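PDB 7MX5: Tol-Pal system protein TolB from Acinetobacter baumannii, which probably works as the periplasmic component of the Tol-Pal system, which supports outer membrane invagination during division and outer membrane integrity. Local coordinates for residues K251-A263 with A271-Q283. Numbering follows the deposited sequence.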
loop_
_atom_site.group_PDB
_atom_site.type_symbol
_atom_site.label_atom_id
_atom_site.label_comp_id
_atom_site.label_asym_id
_atom_site.label_seq_id
_atom_site.Cartn_x
_atom_site.Cartn_y
_atom_site.Cartn_z
ATOM N N LYS A 251 -5.058 9.004 -27.385
ATOM C CA LYS A 251 -4.547 8.284 -28.547
ATOM C C LYS A 251 -3.861 7.012 -28.066
ATOM O O LYS A 251 -3.227 7.004 -27.008
ATOM C CB LYS A 251 -3.589 9.147 -29.375
ATOM C CG LYS A 251 -4.008 9.281 -30.838
ATOM C CD LYS A 251 -4.047 7.924 -31.530
ATOM C CE LYS A 251 -5.468 7.513 -31.903
ATOM N NZ LYS A 251 -5.624 7.274 -33.363
ATOM N N ARG A 252 -3.985 5.949 -28.856
ATOM C CA ARG A 252 -3.707 4.593 -28.408
ATOM C C ARG A 252 -2.232 4.226 -28.550
ATOM O O ARG A 252 -1.466 4.872 -29.269
ATOM C CB ARG A 252 -4.569 3.599 -29.182
ATOM C CG ARG A 252 -4.219 3.441 -30.641
ATOM C CD ARG A 252 -4.634 2.065 -31.111
ATOM N NE ARG A 252 -3.688 1.049 -30.670
ATOM C CZ ARG A 252 -2.784 0.482 -31.455
ATOM N NH1 ARG A 252 -2.694 0.788 -32.738
ATOM N NH2 ARG A 252 -1.949 -0.417 -30.939
ATOM N N MET A 253 -1.846 3.158 -27.847
ATOM C CA MET A 253 -0.446 2.759 -27.780
ATOM C C MET A 253 -0.199 1.298 -28.150
ATOM O O MET A 253 0.539 1.032 -29.104
ATOM C CB MET A 253 0.122 3.049 -26.387
ATOM C CG MET A 253 -0.485 4.264 -25.706
ATOM S SD MET A 253 0.475 5.754 -26.039
ATOM C CE MET A 253 1.706 5.642 -24.749
ATOM N N THR A 254 -0.737 0.351 -27.390
ATOM C CA THR A 254 -0.334 -1.024 -27.671
ATOM C C THR A 254 -1.263 -2.211 -27.911
ATOM O O THR A 254 -1.721 -2.450 -29.028
ATOM C CB THR A 254 0.696 -1.535 -26.617
ATOM O OG1 THR A 254 1.272 -0.444 -25.884
ATOM C CG2 THR A 254 1.805 -2.325 -27.296
ATOM N N ASN A 255 -1.524 -2.946 -26.837
ATOM C CA ASN A 255 -2.183 -4.241 -26.947
ATOM C C ASN A 255 -3.560 -4.675 -27.420
ATOM O O ASN A 255 -4.549 -4.535 -26.728
ATOM C CB ASN A 255 -1.803 -5.098 -25.774
ATOM C CG ASN A 255 -0.838 -6.144 -26.170
ATOM O OD1 ASN A 255 -1.029 -7.310 -25.900
ATOM N ND2 ASN A 255 0.173 -5.740 -26.885
ATOM N N ASP A 256 -3.588 -5.255 -28.615
ATOM C CA ASP A 256 -4.824 -5.868 -29.074
ATOM C C ASP A 256 -4.632 -7.383 -29.043
ATOM O O ASP A 256 -4.597 -8.050 -30.078
ATOM C CB ASP A 256 -5.145 -5.356 -30.491
ATOM C CG ASP A 256 -6.541 -5.721 -30.959
ATOM O OD1 ASP A 256 -7.074 -6.767 -30.536
ATOM O OD2 ASP A 256 -7.103 -4.957 -31.773
ATOM N N SER A 257 -4.488 -7.932 -27.833
ATOM C CA SER A 257 -3.972 -9.285 -27.661
ATOM C C SER A 257 -5.002 -10.305 -27.190
ATOM O O SER A 257 -4.646 -11.474 -27.007
ATOM C CB SER A 257 -2.792 -9.279 -26.682
ATOM O OG SER A 257 -3.188 -8.818 -25.403
ATOM N N GLY A 258 -6.253 -9.909 -26.980
ATOM C CA GLY A 258 -7.294 -10.862 -26.652
ATOM C C GLY A 258 -7.504 -11.136 -25.179
ATOM O O GLY A 258 -8.346 -11.979 -24.839
ATOM N N ILE A 259 -6.766 -10.470 -24.291
ATOM C CA ILE A 259 -6.998 -10.552 -22.856
ATOM C C ILE A 259 -7.105 -9.133 -22.311
ATOM O O ILE A 259 -6.741 -8.159 -22.971
ATOM C CB ILE A 259 -5.891 -11.332 -22.113
ATOM C CG1 ILE A 259 -4.525 -10.688 -22.355
ATOM C CG2 ILE A 259 -5.890 -12.796 -22.533
ATOM C CD1 ILE A 259 -3.487 -11.052 -21.313
ATOM N N ASP A 260 -7.620 -9.026 -21.090
ATOM C CA ASP A 260 -7.718 -7.734 -20.428
ATOM C C ASP A 260 -6.362 -7.333 -19.864
ATOM O O ASP A 260 -5.657 -8.148 -19.261
ATOM C CB ASP A 260 -8.764 -7.774 -19.315
ATOM C CG ASP A 260 -9.674 -6.561 -19.330
ATOM O OD1 ASP A 260 -9.160 -5.428 -19.210
ATOM O OD2 ASP A 260 -10.903 -6.738 -19.467
ATOM N N THR A 261 -5.998 -6.069 -20.065
ATOM C CA THR A 261 -4.681 -5.572 -19.704
ATOM C C THR A 261 -4.806 -4.307 -18.865
ATOM O O THR A 261 -5.857 -3.663 -18.818
ATOM C CB THR A 261 -3.830 -5.287 -20.948
ATOM O OG1 THR A 261 -2.504 -4.916 -20.548
ATOM C CG2 THR A 261 -4.446 -4.164 -21.767
ATOM N N GLU A 262 -3.709 -3.968 -18.189
ATOM C CA GLU A 262 -3.610 -2.765 -17.375
ATOM C C GLU A 262 -2.212 -2.186 -17.527
ATOM O O GLU A 262 -1.225 -2.925 -17.509
ATOM C CB GLU A 262 -3.897 -3.048 -15.890
ATOM C CG GLU A 262 -5.128 -3.904 -15.626
ATOM C CD GLU A 262 -4.813 -5.388 -15.608
ATOM O OE1 GLU A 262 -3.625 -5.747 -15.758
ATOM O OE2 GLU A 262 -5.754 -6.194 -15.452
ATOM N N ALA A 263 -2.133 -0.866 -17.672
ATOM C CA ALA A 263 -0.868 -0.168 -17.854
ATOM C C ALA A 263 -0.504 0.596 -16.589
ATOM O O ALA A 263 -1.362 1.232 -15.969
ATOM C CB ALA A 263 -0.938 0.792 -19.044
ATOM N N ALA A 271 8.740 5.075 -19.158
ATOM C CA ALA A 271 8.057 3.938 -19.758
ATOM C C ALA A 271 6.856 3.566 -18.902
ATOM O O ALA A 271 6.574 4.193 -17.877
ATOM C CB ALA A 271 9.015 2.754 -19.912
ATOM N N PHE A 272 6.139 2.534 -19.344
ATOM C CA PHE A 272 5.108 1.895 -18.542
ATOM C C PHE A 272 5.110 0.403 -18.846
ATOM O O PHE A 272 5.563 -0.036 -19.905
ATOM C CB PHE A 272 3.714 2.504 -18.791
ATOM C CG PHE A 272 3.137 2.205 -20.152
ATOM C CD1 PHE A 272 2.407 1.047 -20.378
ATOM C CD2 PHE A 272 3.288 3.104 -21.193
ATOM C CE1 PHE A 272 1.869 0.779 -21.623
ATOM C CE2 PHE A 272 2.746 2.844 -22.438
ATOM C CZ PHE A 272 2.038 1.680 -22.653
ATOM N N ILE A 273 4.602 -0.375 -17.896
ATOM C CA ILE A 273 4.507 -1.819 -18.045
ATOM C C ILE A 273 3.043 -2.198 -18.226
ATOM O O ILE A 273 2.128 -1.454 -17.862
ATOM C CB ILE A 273 5.130 -2.571 -16.850
ATOM C CG1 ILE A 273 4.278 -2.385 -15.595
ATOM C CG2 ILE A 273 6.556 -2.100 -16.609
ATOM C CD1 ILE A 273 4.635 -3.335 -14.475
ATOM N N PHE A 274 2.827 -3.381 -18.798
ATOM C CA PHE A 274 1.478 -3.832 -19.108
ATOM C C PHE A 274 1.496 -5.333 -19.357
ATOM O O PHE A 274 2.541 -5.925 -19.639
ATOM C CB PHE A 274 0.902 -3.093 -20.324
ATOM C CG PHE A 274 1.654 -3.345 -21.600
ATOM C CD1 PHE A 274 2.889 -2.756 -21.826
ATOM C CD2 PHE A 274 1.126 -4.176 -22.573
ATOM C CE1 PHE A 274 3.580 -2.989 -22.997
ATOM C CE2 PHE A 274 1.815 -4.414 -23.745
ATOM C CZ PHE A 274 3.044 -3.820 -23.957
ATOM N N THR A 275 0.315 -5.937 -19.247
ATOM C CA THR A 275 0.132 -7.358 -19.508
ATOM C C THR A 275 -0.253 -7.567 -20.966
ATOM O O THR A 275 -0.978 -6.757 -21.551
ATOM C CB THR A 275 -0.943 -7.938 -18.586
ATOM O OG1 THR A 275 -0.545 -7.764 -17.220
ATOM C CG2 THR A 275 -1.161 -9.418 -18.865
ATOM N N SER A 276 0.237 -8.658 -21.551
ATOM C CA SER A 276 0.048 -8.887 -22.974
ATOM C C SER A 276 -0.026 -10.379 -23.262
ATOM O O SER A 276 0.706 -11.171 -22.661
ATOM C CB SER A 276 1.190 -8.260 -23.774
ATOM O OG SER A 276 1.034 -8.544 -25.151
ATOM N N ASP A 277 -0.907 -10.752 -24.192
ATOM C CA ASP A 277 -1.021 -12.123 -24.674
ATOM C C ASP A 277 -0.494 -12.274 -26.098
ATOM O O ASP A 277 -0.789 -13.272 -26.764
ATOM C CB ASP A 277 -2.473 -12.598 -24.596
ATOM C CG ASP A 277 -2.591 -14.109 -24.484
ATOM O OD1 ASP A 277 -2.169 -14.665 -23.448
ATOM O OD2 ASP A 277 -3.105 -14.742 -25.431
ATOM N N ARG A 278 0.288 -11.302 -26.576
ATOM C CA ARG A 278 0.762 -11.328 -27.957
ATOM C C ARG A 278 1.721 -12.481 -28.226
ATOM O O ARG A 278 1.937 -12.829 -29.392
ATOM C CB ARG A 278 1.437 -10.001 -28.306
ATOM C CG ARG A 278 2.666 -9.685 -27.470
ATOM C CD ARG A 278 3.574 -8.701 -28.181
ATOM N NE ARG A 278 3.234 -7.319 -27.865
ATOM C CZ ARG A 278 3.872 -6.262 -28.350
ATOM N NH1 ARG A 278 4.906 -6.393 -29.165
ATOM N NH2 ARG A 278 3.459 -5.044 -28.011
ATOM N N GLY A 279 2.298 -13.077 -27.188
ATOM C CA GLY A 279 3.167 -14.221 -27.338
ATOM C C GLY A 279 2.508 -15.564 -27.129
ATOM O O GLY A 279 3.199 -16.587 -27.146
ATOM N N GLY A 280 1.191 -15.598 -26.936
ATOM C CA GLY A 280 0.473 -16.825 -26.674
ATOM C C GLY A 280 0.211 -17.103 -25.210
ATOM O O GLY A 280 -0.498 -18.068 -24.896
ATOM N N SER A 281 0.761 -16.292 -24.310
ATOM C CA SER A 281 0.575 -16.451 -22.876
ATOM C C SER A 281 0.697 -15.084 -22.227
ATOM O O SER A 281 1.467 -14.241 -22.705
ATOM C CB SER A 281 1.605 -17.419 -22.276
ATOM O OG SER A 281 2.905 -16.854 -22.298
ATOM N N PRO A 282 -0.047 -14.826 -21.151
ATOM C CA PRO A 282 0.018 -13.507 -20.497
ATOM C C PRO A 282 1.396 -13.258 -19.899
ATOM O O PRO A 282 1.847 -13.989 -19.015
ATOM C CB PRO A 282 -1.066 -13.587 -19.414
ATOM C CG PRO A 282 -1.909 -14.768 -19.761
ATOM C CD PRO A 282 -1.060 -15.708 -20.548
ATOM N N GLN A 283 2.063 -12.218 -20.393
ATOM C CA GLN A 283 3.364 -11.805 -19.893
ATOM C C GLN A 283 3.354 -10.300 -19.657
ATOM O O GLN A 283 2.472 -9.582 -20.134
ATOM C CB GLN A 283 4.493 -12.181 -20.865
ATOM C CG GLN A 283 4.649 -13.675 -21.103
ATOM C CD GLN A 283 4.954 -14.448 -19.833
ATOM O OE1 GLN A 283 5.487 -13.900 -18.866
ATOM N NE2 GLN A 283 4.619 -15.734 -19.831
#
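T254 CG2 reaches F274 CZ at 3.9 Å, coming in obliquely, while T254 OG1 lies above one face of the F274 ring, 4.3 Å from its plane and displaced toward the rim. The amide nitrogen of N255 and the hydroxyl of T261 lie at that ring's edge. The F272 ring takes T254 OG1 at its edge, and A263 CB approaches obliquely, 3.6 Å from F272 CD1. M253 CE reaches F272 CE2 at 3.8 Å, also obliquely. At the R278 guanidinium, T254 CG2 sits in plane at the edge; the N255 amide is turned only 11° from the guanidinium plane, nearly parallel, with N255 ND2 at the guanidinium edge, so the two groups lie side by side and are not stacked. Y285 meets R278 as a cation-pi partner.

T261 OG1 donates to T275 O at 2.6 Å, in the carbonyl plane and on a lone pair. T261 places OG1 there by holding it anti to the backbone N (chi1 -175°). D277 N donates weakly but nearly straight (169°) to S257 OG at 3.2 Å, and S276 OG accepts from R278 N in an ST turn. I259 CG1 packs 3.6 Å from D277 CB.

The loop after strand 249-252 thus crosses from one four-stranded propeller blade to the next, where 263-265, the first strand of that blade, pairs with 271-276. Its chemistry is divided: aromatic and methyl contacts lie around F272 and F274, whereas T261 binds the T275 carbonyl, with S257 to D277 N as a weak second bond. Both bonds are neutral; E262 forms its salt bridge with R306, outside the two segments.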